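Local coordinates for FAA hydrolase family protein (Pseudomonas aeruginosa, PDB 6J5Y), which probably hydrolyses fumarylpyruvate to fumarate and pyruvate at a manganese-bound active site, as a member of the fumarylacetoacetate hydrolase superfamily, at residues E47-F52 / Q175-V180; D57-V62 / R138-G143; L68-P73 / L226-V231; N78-I83 / T115-Q120. All blocks are in the same frame, centred on the assembly; numbering follows the deposited sequence.

Interaction 1: residues E47-F52 / Q175-V180; sequences EPPFFF and QLIWSV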
# COMPACT_ATOMS: atom_id res chain seq x y z
N GLU A 47 -8.47 16.54 -11.48
CA GLU A 47 -7.53 15.52 -11.99
C GLU A 47 -7.84 14.23 -11.25
O GLU A 47 -7.99 14.28 -10.06
CB GLU A 47 -6.09 15.99 -11.79
CG GLU A 47 -5.71 17.12 -12.72
CD GLU A 47 -4.34 17.73 -12.50
OE1 GLU A 47 -4.11 18.32 -11.41
OE2 GLU A 47 -3.51 17.59 -13.42
N PRO A 48 -7.94 13.06 -11.89
CA PRO A 48 -8.27 11.88 -11.15
C PRO A 48 -7.06 11.20 -10.49
O PRO A 48 -5.96 11.65 -10.64
CB PRO A 48 -8.76 10.97 -12.27
CG PRO A 48 -7.91 11.33 -13.43
CD PRO A 48 -7.71 12.82 -13.29
N PRO A 49 -7.32 10.19 -9.64
CA PRO A 49 -6.24 9.31 -9.20
C PRO A 49 -5.48 8.62 -10.35
O PRO A 49 -5.88 8.74 -11.48
CB PRO A 49 -6.98 8.26 -8.34
CG PRO A 49 -8.23 9.00 -7.88
CD PRO A 49 -8.63 9.82 -9.09
N PHE A 50 -4.39 7.91 -10.04
CA PHE A 50 -3.50 7.29 -11.04
C PHE A 50 -2.84 6.04 -10.44
O PHE A 50 -2.91 5.78 -9.21
CB PHE A 50 -2.45 8.29 -11.53
CG PHE A 50 -1.56 8.84 -10.45
CD1 PHE A 50 -0.51 8.10 -9.95
CD2 PHE A 50 -1.78 10.11 -9.93
CE1 PHE A 50 0.32 8.60 -8.96
CE2 PHE A 50 -0.98 10.61 -8.91
CZ PHE A 50 0.08 9.85 -8.44
N PHE A 51 -2.20 5.27 -11.30
CA PHE A 51 -1.70 3.93 -10.94
C PHE A 51 -0.19 3.88 -11.13
O PHE A 51 0.30 4.39 -12.14
CB PHE A 51 -2.37 2.86 -11.81
CG PHE A 51 -3.87 2.81 -11.69
CD1 PHE A 51 -4.48 2.77 -10.44
CD2 PHE A 51 -4.67 2.81 -12.82
CE1 PHE A 51 -5.86 2.73 -10.33
CE2 PHE A 51 -6.05 2.76 -12.70
CZ PHE A 51 -6.64 2.71 -11.47
N PHE A 52 0.50 3.22 -10.19
CA PHE A 52 1.90 2.81 -10.33
C PHE A 52 2.06 1.45 -9.66
O PHE A 52 1.04 0.90 -9.18
CB PHE A 52 2.85 3.87 -9.77
CG PHE A 52 2.70 4.16 -8.30
CD1 PHE A 52 1.77 5.09 -7.85
CD2 PHE A 52 3.55 3.57 -7.38
CE1 PHE A 52 1.68 5.42 -6.51
CE2 PHE A 52 3.43 3.87 -6.02
CZ PHE A 52 2.48 4.79 -5.59
N GLN A 175 -13.20 7.99 2.67
CA GLN A 175 -12.68 9.22 2.02
C GLN A 175 -11.95 8.89 0.70
O GLN A 175 -11.46 9.84 0.06
CB GLN A 175 -11.71 9.93 2.98
CG GLN A 175 -12.36 10.48 4.24
CD GLN A 175 -13.38 11.55 3.95
OE1 GLN A 175 -14.56 11.41 4.27
NE2 GLN A 175 -12.95 12.63 3.33
N LEU A 176 -11.84 7.61 0.31
CA LEU A 176 -11.18 7.21 -0.96
C LEU A 176 -11.95 7.87 -2.11
O LEU A 176 -13.20 7.77 -2.08
CB LEU A 176 -11.19 5.69 -1.13
CG LEU A 176 -10.25 4.88 -0.22
CD1 LEU A 176 -10.50 3.38 -0.40
CD2 LEU A 176 -8.80 5.20 -0.51
N ILE A 177 -11.26 8.50 -3.06
CA ILE A 177 -11.91 9.14 -4.24
C ILE A 177 -12.45 8.01 -5.13
O ILE A 177 -13.65 8.01 -5.43
CB ILE A 177 -10.98 10.09 -5.01
CG1 ILE A 177 -10.50 11.26 -4.13
CG2 ILE A 177 -11.66 10.58 -6.27
CD1 ILE A 177 -9.32 12.05 -4.70
N TRP A 178 -11.59 7.07 -5.51
CA TRP A 178 -12.00 5.75 -6.06
C TRP A 178 -12.01 4.73 -4.92
O TRP A 178 -10.94 4.35 -4.46
CB TRP A 178 -11.10 5.32 -7.22
CG TRP A 178 -11.25 6.16 -8.45
CD1 TRP A 178 -12.27 7.01 -8.79
CD2 TRP A 178 -10.33 6.21 -9.55
NE1 TRP A 178 -12.04 7.57 -10.02
CE2 TRP A 178 -10.85 7.12 -10.50
CE3 TRP A 178 -9.11 5.57 -9.80
CZ2 TRP A 178 -10.20 7.39 -11.70
CZ3 TRP A 178 -8.47 5.84 -10.99
CH2 TRP A 178 -9.00 6.75 -11.91
N SER A 179 -13.19 4.32 -4.49
CA SER A 179 -13.41 3.23 -3.51
C SER A 179 -12.65 1.98 -3.95
O SER A 179 -12.22 1.91 -5.12
CB SER A 179 -14.89 2.94 -3.41
OG SER A 179 -15.38 2.40 -4.64
N VAL A 180 -12.55 0.97 -3.08
CA VAL A 180 -11.94 -0.33 -3.44
C VAL A 180 -12.58 -0.82 -4.75
O VAL A 180 -11.83 -1.25 -5.66
CB VAL A 180 -12.09 -1.36 -2.30
CG1 VAL A 180 -11.72 -2.75 -2.79
CG2 VAL A 180 -11.25 -0.96 -1.09

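Interaction 2: residues D57-V62 / R138-G143; sequences DAVVPV and RSAPIG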
# COMPACT_ATOMS: atom_id res chain seq x y z
N ASP A 57 8.61 -8.25 -4.53
CA ASP A 57 9.70 -8.48 -3.54
C ASP A 57 10.08 -7.19 -2.80
O ASP A 57 10.97 -7.27 -1.95
CB ASP A 57 10.90 -9.22 -4.11
CG ASP A 57 11.66 -8.61 -5.27
OD1 ASP A 57 11.55 -7.39 -5.50
OD2 ASP A 57 12.39 -9.36 -5.90
N ALA A 58 9.41 -6.08 -3.07
CA ALA A 58 9.43 -4.87 -2.22
C ALA A 58 8.46 -5.05 -1.05
O ALA A 58 8.58 -4.31 -0.05
CB ALA A 58 9.07 -3.67 -3.07
N VAL A 59 7.53 -6.04 -1.13
CA VAL A 59 6.53 -6.30 -0.05
C VAL A 59 7.22 -7.03 1.11
O VAL A 59 7.89 -8.10 0.86
CB VAL A 59 5.30 -7.06 -0.58
CG1 VAL A 59 4.34 -7.44 0.54
CG2 VAL A 59 4.57 -6.25 -1.64
N VAL A 60 7.11 -6.50 2.33
CA VAL A 60 7.73 -7.16 3.51
C VAL A 60 6.67 -7.38 4.59
O VAL A 60 6.25 -6.47 5.30
CB VAL A 60 9.05 -6.49 3.97
CG1 VAL A 60 9.07 -4.99 3.76
CG2 VAL A 60 9.46 -6.87 5.38
N PRO A 61 6.19 -8.64 4.69
CA PRO A 61 5.21 -9.05 5.69
C PRO A 61 5.71 -8.79 7.12
O PRO A 61 6.86 -9.08 7.39
CB PRO A 61 5.09 -10.58 5.49
CG PRO A 61 5.47 -10.77 4.04
CD PRO A 61 6.58 -9.76 3.80
N VAL A 62 4.87 -8.18 7.95
CA VAL A 62 5.19 -7.89 9.38
C VAL A 62 4.15 -8.62 10.23
O VAL A 62 2.95 -8.33 10.05
CB VAL A 62 5.18 -6.37 9.64
CG1 VAL A 62 5.59 -6.07 11.07
CG2 VAL A 62 6.04 -5.59 8.64
N ARG A 138 12.38 -3.00 -0.33
CA ARG A 138 11.63 -3.10 0.95
C ARG A 138 10.77 -1.84 1.11
O ARG A 138 10.66 -1.32 2.23
CB ARG A 138 12.63 -3.29 2.09
CG ARG A 138 13.42 -4.59 1.98
CD ARG A 138 14.24 -4.86 3.23
NE ARG A 138 14.59 -6.27 3.26
CZ ARG A 138 14.27 -7.14 4.22
NH1 ARG A 138 14.65 -8.40 4.11
NH2 ARG A 138 13.60 -6.75 5.30
N SER A 139 10.12 -1.42 0.03
CA SER A 139 9.35 -0.16 -0.04
C SER A 139 7.88 -0.40 0.32
O SER A 139 7.14 0.61 0.34
CB SER A 139 9.46 0.48 -1.40
OG SER A 139 8.91 -0.32 -2.42
N ALA A 140 7.48 -1.63 0.65
CA ALA A 140 6.06 -1.95 0.95
C ALA A 140 5.92 -2.89 2.13
O ALA A 140 5.52 -4.03 1.96
CB ALA A 140 5.36 -2.52 -0.26
N PRO A 141 6.15 -2.40 3.37
CA PRO A 141 5.75 -3.14 4.56
C PRO A 141 4.23 -3.37 4.60
O PRO A 141 3.46 -2.50 4.22
CB PRO A 141 6.23 -2.24 5.70
CG PRO A 141 7.37 -1.43 5.08
CD PRO A 141 6.80 -1.12 3.71
N ILE A 142 3.81 -4.52 5.10
CA ILE A 142 2.37 -4.89 5.15
C ILE A 142 2.12 -5.84 6.33
O ILE A 142 3.01 -6.66 6.63
CB ILE A 142 1.95 -5.52 3.81
CG1 ILE A 142 0.45 -5.69 3.72
CG2 ILE A 142 2.69 -6.84 3.58
CD1 ILE A 142 -0.01 -6.14 2.35
N GLY A 143 0.95 -5.71 6.97
CA GLY A 143 0.53 -6.57 8.08
C GLY A 143 -0.06 -7.88 7.58
O GLY A 143 -0.16 -8.10 6.37
O HOH W 1 13.08 -5.42 -1.82

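Interaction 3: residues L68-P73 / L226-V231; sequences LELAYP and LSVRVV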
# COMPACT_ATOMS: atom_id res chain seq x y z
N LEU A 68 9.07 -4.33 12.33
CA LEU A 68 10.01 -4.46 11.21
C LEU A 68 11.13 -3.46 11.41
O LEU A 68 10.83 -2.25 11.59
CB LEU A 68 9.30 -4.21 9.88
CG LEU A 68 10.21 -4.27 8.65
CD1 LEU A 68 10.78 -5.68 8.48
CD2 LEU A 68 9.44 -3.83 7.40
N GLU A 69 12.36 -3.94 11.33
CA GLU A 69 13.58 -3.11 11.40
C GLU A 69 13.91 -2.75 9.97
O GLU A 69 14.42 -3.62 9.26
CB GLU A 69 14.72 -3.85 12.10
CG GLU A 69 14.37 -4.34 13.49
CD GLU A 69 14.11 -3.29 14.56
OE1 GLU A 69 14.64 -2.14 14.45
OE2 GLU A 69 13.34 -3.61 15.50
N LEU A 70 13.57 -1.52 9.56
CA LEU A 70 13.60 -1.09 8.15
C LEU A 70 14.76 -0.13 7.91
O LEU A 70 14.72 1.00 8.43
CB LEU A 70 12.27 -0.43 7.81
CG LEU A 70 12.04 -0.15 6.33
CD1 LEU A 70 12.38 -1.36 5.48
CD2 LEU A 70 10.61 0.28 6.06
N ALA A 71 15.75 -0.55 7.11
CA ALA A 71 16.99 0.19 6.85
C ALA A 71 16.64 1.45 6.06
O ALA A 71 15.90 1.36 5.08
CB ALA A 71 18.01 -0.69 6.13
N TYR A 72 17.11 2.61 6.51
CA TYR A 72 16.92 3.86 5.75
C TYR A 72 17.44 3.61 4.34
O TYR A 72 18.51 3.04 4.17
CB TYR A 72 17.63 5.01 6.45
CG TYR A 72 17.26 6.37 5.93
CD1 TYR A 72 16.19 7.07 6.46
CD2 TYR A 72 17.99 6.97 4.92
CE1 TYR A 72 15.88 8.35 6.02
CE2 TYR A 72 17.69 8.24 4.46
CZ TYR A 72 16.60 8.92 4.99
OH TYR A 72 16.23 10.17 4.54
N PRO A 73 16.71 3.95 3.26
CA PRO A 73 17.15 3.60 1.91
C PRO A 73 18.29 4.47 1.36
O PRO A 73 18.59 5.52 1.92
CB PRO A 73 15.88 3.77 1.07
CG PRO A 73 15.03 4.74 1.85
CD PRO A 73 15.37 4.57 3.30
N LEU A 226 0.41 -2.16 12.24
CA LEU A 226 1.67 -2.38 11.49
C LEU A 226 2.77 -1.56 12.16
O LEU A 226 2.69 -0.33 12.07
CB LEU A 226 1.45 -1.94 10.03
CG LEU A 226 2.66 -2.01 9.12
CD1 LEU A 226 3.18 -3.43 9.05
CD2 LEU A 226 2.32 -1.50 7.73
N SER A 227 3.71 -2.21 12.85
CA SER A 227 4.83 -1.56 13.57
C SER A 227 6.14 -1.64 12.76
O SER A 227 6.63 -2.76 12.47
CB SER A 227 4.99 -2.16 14.94
OG SER A 227 6.09 -1.58 15.64
N VAL A 228 6.73 -0.49 12.46
CA VAL A 228 7.99 -0.41 11.67
C VAL A 228 8.90 0.59 12.37
O VAL A 228 8.42 1.68 12.67
CB VAL A 228 7.74 0.02 10.21
CG1 VAL A 228 9.04 0.16 9.43
CG2 VAL A 228 6.78 -0.94 9.50
N ARG A 229 10.16 0.24 12.60
CA ARG A 229 11.21 1.17 13.08
C ARG A 229 12.24 1.32 11.96
O ARG A 229 12.69 0.29 11.42
CB ARG A 229 11.88 0.68 14.37
CG ARG A 229 12.98 1.60 14.89
CD ARG A 229 13.55 1.20 16.25
NE ARG A 229 13.21 -0.18 16.56
CZ ARG A 229 13.62 -0.88 17.61
NH1 ARG A 229 13.20 -2.13 17.74
NH2 ARG A 229 14.42 -0.36 18.52
N VAL A 230 12.60 2.57 11.69
CA VAL A 230 13.64 2.94 10.70
C VAL A 230 15.01 2.83 11.38
O VAL A 230 15.19 3.46 12.42
CB VAL A 230 13.36 4.36 10.17
CG1 VAL A 230 14.36 4.78 9.10
CG2 VAL A 230 11.94 4.44 9.64
N VAL A 231 15.94 2.06 10.78
CA VAL A 231 17.32 1.83 11.31
C VAL A 231 18.33 2.37 10.29
O VAL A 231 17.90 3.02 9.32
CB VAL A 231 17.56 0.34 11.67
CG1 VAL A 231 16.54 -0.15 12.70
CG2 VAL A 231 17.55 -0.57 10.45

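Interaction 4: residues N78-I83 / T115-Q120; sequences NYHYEI and TRRDLQ. With MN (manganese (II) ion), chain C; PYR (pyruvic acid), chain B.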
# COMPACT_ATOMS: atom_id res chain seq x y z
N ASN A 78 14.92 12.31 1.97
CA ASN A 78 13.51 12.67 2.26
C ASN A 78 12.65 11.42 2.11
O ASN A 78 12.05 11.24 1.03
CB ASN A 78 13.02 13.77 1.32
CG ASN A 78 11.71 14.41 1.75
OD1 ASN A 78 11.17 14.09 2.79
ND2 ASN A 78 11.21 15.33 0.94
N TYR A 79 12.63 10.61 3.16
CA TYR A 79 12.07 9.24 3.17
C TYR A 79 10.72 9.32 3.87
O TYR A 79 10.72 9.49 5.12
CB TYR A 79 13.10 8.28 3.77
CG TYR A 79 12.67 6.84 3.99
CD1 TYR A 79 12.15 6.08 2.96
CD2 TYR A 79 12.86 6.22 5.21
CE1 TYR A 79 11.78 4.76 3.15
CE2 TYR A 79 12.53 4.89 5.42
CZ TYR A 79 12.00 4.15 4.38
OH TYR A 79 11.63 2.85 4.57
N HIS A 80 9.63 9.14 3.12
CA HIS A 80 8.23 9.34 3.57
C HIS A 80 7.52 8.02 3.89
O HIS A 80 7.62 7.05 3.11
CB HIS A 80 7.41 10.15 2.58
CG HIS A 80 7.67 11.62 2.67
ND1 HIS A 80 6.67 12.55 2.51
CD2 HIS A 80 8.80 12.30 2.95
CE1 HIS A 80 7.18 13.77 2.65
NE2 HIS A 80 8.48 13.65 2.93
N TYR A 81 6.80 8.03 5.01
CA TYR A 81 5.76 7.04 5.34
C TYR A 81 4.49 7.44 4.59
O TYR A 81 4.34 8.65 4.29
CB TYR A 81 5.48 6.99 6.84
CG TYR A 81 5.05 8.32 7.41
CD1 TYR A 81 3.74 8.75 7.29
CD2 TYR A 81 5.96 9.17 7.99
CE1 TYR A 81 3.34 10.00 7.76
CE2 TYR A 81 5.57 10.40 8.51
CZ TYR A 81 4.26 10.82 8.39
OH TYR A 81 3.87 12.04 8.87
N GLU A 82 3.66 6.45 4.25
CA GLU A 82 2.27 6.63 3.75
C GLU A 82 1.43 5.43 4.18
O GLU A 82 1.65 4.34 3.59
CB GLU A 82 2.25 6.66 2.22
CG GLU A 82 3.02 7.79 1.55
CD GLU A 82 2.78 7.90 0.05
OE1 GLU A 82 2.08 7.05 -0.50
OE2 GLU A 82 3.33 8.81 -0.58
N ILE A 83 0.49 5.58 5.14
CA ILE A 83 -0.38 4.44 5.58
C ILE A 83 -1.45 4.21 4.51
O ILE A 83 -1.94 5.21 3.93
CB ILE A 83 -0.97 4.67 6.98
CG1 ILE A 83 -1.44 3.37 7.62
CG2 ILE A 83 -2.06 5.71 6.98
CD1 ILE A 83 -0.34 2.35 7.82
N THR A 115 8.48 5.78 0.58
CA THR A 115 8.67 6.65 -0.61
C THR A 115 9.99 7.42 -0.48
O THR A 115 10.17 8.01 0.57
CB THR A 115 7.48 7.61 -0.77
OG1 THR A 115 6.30 6.84 -0.97
CG2 THR A 115 7.65 8.57 -1.93
N ARG A 116 10.88 7.38 -1.48
CA ARG A 116 12.02 8.33 -1.54
C ARG A 116 11.44 9.59 -2.16
O ARG A 116 11.43 9.67 -3.37
CB ARG A 116 13.21 7.72 -2.30
CG ARG A 116 13.71 6.44 -1.64
CD ARG A 116 15.02 5.93 -2.17
NE ARG A 116 14.92 5.30 -3.47
CZ ARG A 116 15.83 4.48 -3.97
NH1 ARG A 116 15.65 3.95 -5.17
NH2 ARG A 116 16.92 4.18 -3.27
N ARG A 117 10.86 10.46 -1.34
CA ARG A 117 10.02 11.61 -1.82
C ARG A 117 10.84 12.57 -2.72
O ARG A 117 10.27 13.04 -3.74
CB ARG A 117 9.40 12.35 -0.62
CG ARG A 117 8.49 13.51 -0.99
CD ARG A 117 7.17 13.09 -1.58
NE ARG A 117 6.40 12.38 -0.57
CZ ARG A 117 5.40 11.53 -0.78
NH1 ARG A 117 5.01 11.20 -2.01
NH2 ARG A 117 4.80 10.98 0.25
N ASP A 118 12.08 12.88 -2.35
CA ASP A 118 13.01 13.73 -3.16
C ASP A 118 13.11 13.16 -4.59
O ASP A 118 12.84 13.94 -5.56
CB ASP A 118 14.38 13.94 -2.51
CG ASP A 118 15.07 12.71 -1.92
OD1 ASP A 118 14.58 11.58 -2.14
OD2 ASP A 118 16.09 12.89 -1.23
N LEU A 119 13.39 11.87 -4.72
CA LEU A 119 13.48 11.18 -6.04
C LEU A 119 12.12 11.21 -6.75
O LEU A 119 12.09 11.56 -7.95
CB LEU A 119 13.97 9.73 -5.85
CG LEU A 119 15.38 9.57 -5.27
CD1 LEU A 119 15.82 8.11 -5.36
CD2 LEU A 119 16.39 10.48 -5.97
N GLN A 120 11.04 10.84 -6.07
CA GLN A 120 9.69 10.81 -6.69
C GLN A 120 9.35 12.20 -7.24
O GLN A 120 8.83 12.31 -8.38
CB GLN A 120 8.66 10.33 -5.66
CG GLN A 120 7.23 10.37 -6.20
CD GLN A 120 6.49 11.61 -5.76
OE1 GLN A 120 6.58 12.02 -4.60
NE2 GLN A 120 5.78 12.23 -6.68
MN MN C . 0.84 5.80 -1.77
C PYR B . -0.37 8.30 -2.79
O PYR B . -0.61 7.35 -2.01
OXT PYR B . -1.14 9.29 -2.89
CA PYR B . 0.70 8.19 -3.54
O3 PYR B . 1.35 7.13 -3.46
CB PYR B . 1.18 9.21 -4.52
O HOH W 2 -0.22 4.49 -3.12

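Interaction 1: residues E47-F52 / Q175-V180
Pro49 lies flat against the indole of Trp178, and this proline-on-tryptophan packing is the heart of the contact. Its CD sits over the middle of the six-membered ring, 3.9 Å from the centroid in a CH-pi contact, while CB reaches Trp178 CE3 at 3.7 Å on the same face. Proline suits the place because its rigid ring offers a broad, slightly polarised CH surface to the electron-rich indole. Trp178 is turned to receive it by a first torsion that sets CG anti to its carbonyl carbon (chi1 -68°). Ile177 CG2 touches Pro49 CG from beside the indole, so the proline is a bump set in the corner between two consecutive side chains. Two further residues reach the six-membered ring obliquely: Pro48 CB meets Trp178 CZ2 at 3.9 Å, and Phe51 brings CZ to Trp178 CZ3 at 3.7 Å, the two ring planes inclined at 42°. No hydrogen bond joins the segments. The contact sets the start of strand 50-54, whose Phe52 lines the pyruvate pocket, against the loop leading into helix 180-190. Tyr186 of that helix meets Trp178 edge-to-face, and Val29 of strand 26-30 packs against Pro49 and Phe51.

Interaction 2: residues D57-V62 / R138-G143
Val59 and Ile142 meet branch to branch, CG1 of the valine lying 3.5 Å from CG2 of the isoleucine. Followed outward, Val59 CB stands 4.0 Å from the carbonyl oxygen of Ala140; CG1, anti to the backbone N (chi1 175°), passes that same oxygen to reach Ile142, and CG2 turns to Ala140 CB at 4.1 Å. On this face the small methyl of Ala140 lies by one valine branch, and the larger Ile142 reaches the other. Leu12 of strand 11-13 touches both Val59 and Ile142. The backbones form a parallel beta pair, their short axes 25° apart, by which strand 59-61 joins the large mixed sheet; strand 140-147 runs antiparallel to its other neighbour, 105-116. Rungs alternate: Ala140 N donates to Ala58 O, Val60 N to Ala140 O, Ile142 N to Val60 O, and Val62 N to Ile142 O at 2.7 Å. Pro61 and Pro141 fit because their nitrogens are not used in this ladder. On the opposite face, Val60 CG1 packs on the Pro141 ring and its CG2 comes 4.1 Å from Arg138 NH2. Where the strands begin, a water donates to Asp57 O and accepts from Arg138 N at 2.9 Å.

Interaction 3: residues L68-P73 / L226-V231
The guanidinium of Arg229 has Glu69 OE1 over one face, while the other carboxylate oxygen, OE2, forms the salt bridge to NH1 at 2.7 Å. The two flat groups are turned 63° apart, and the hydrogen bond within the pair is weak, its N-H...O angle only 121°. Both side chains point the same way from neighbouring strands; Glu69 bends back at its second torsion (chi2 -66°), which carries its carboxylate alongside the arginine. Its OE1 also lies 3.3 Å from Val231 CG1, so the valine's methyl flanks the acid. The Tyr72 ring carries Pro73 CD on one face and receives Val230 CG1 at its edge, in plane, 3.9 Å from CD1. Tyr79 of strand 79-89 meets the same ring edge-to-face.

The backbones form a parallel ladder between strands 67-71 and 225-231. Leu68 N bonds to Ser227 O, Arg229 N to Leu68 O, Leu70 N to Arg229 O, Val231 N to Leu70 O and Tyr72 N to Val231 O; the bond from Leu70 N to Arg229 O is nearly straight. Leu68, Leu70, Val228 and Val230 fall on one face, where Val228 CG1 touches Leu70 CB at 3.7 Å; aliphatic residues suit this side because it turns toward the protein interior, with Leu112 packing on Val228. Strand 67-71 is an outermost strand of the five-stranded mixed sheet.

The opposite face, bearing Glu69, Ala71, Arg229 and Val231, is more exposed, and there the ion pair probably relies more on charge attraction than on a well-directed hydrogen bond, and solvent would be expected to screen it.

Interaction 4: residues N78-I83 / T115-Q120
Arg117 and Glu82 form the charged link of this contact. Arg117 NH2 donates to Glu82 OE2 at 2.7 Å, using the anti lone pair of that oxygen, and NH1 adds a weak bond to the same OE2 at 3.3 Å; carboxylate and guanidinium are nearly coplanar, 16° apart. Bends at chi2 and chi3 fold the arginine round to present this edge, and Gln120 OE1 takes a further straight bond from NH1. His80 ND1 lies near the guanidinium plane, the two flat groups turned 83° apart.

The second kind is packing. Arg117 CB lies over one face of the His80 imidazole, 3.8 Å from its centroid. Thr115 CG2 covers one guanidinium face, and Asn78 lays its amide ND2 beside Arg117 CG.

Backbone bonds join strand 79-89 to the end of strand 105-116 in the large mixed sheet: His80 N to Thr115 O and Thr115 N to His80 O make an antiparallel hydrogen-bonded pair. Arg117 N then donates to Asn78 O at 2.8 Å as helix 117-126 starts.

Metal bonds complete the account. Glu82 OE1 binds manganese at 2.2 Å, with Glu84 and Asp113; pyruvate chelates the metal through O and O3, and a water is another ligand. Glutamate suits the position because its two oxygens divide the work: one holds the metal while the other is gripped by Arg117, a second-shell residue that fixes the carboxylate's rotation.

Along the chain the first segments come in the order of interactions 1, 2, 3 and 4, while their partners follow as 4, 2, 1 and 3; interaction 4 lies within the spans of the other three, and 3 crosses 1 and 2. Interactions 1, 2 and 4 share the large mixed sheet; 2 and 4 reach its neighbouring strands 140-147 and 105-116. Interaction 3 belongs to the five-stranded sheet, yet touches 2 (centres about 10 Å apart), where Val60 meets Leu68, and 4 (about 14 Å), where Tyr79 packs on Leu70 and Pro73. Interaction 1 stands apart, its centre about 27 Å from that of 3. Interaction 4 carries Glu82 of the metal site, while segment 47-52 of interaction 1 ends in Phe52 of the pyruvate pocket.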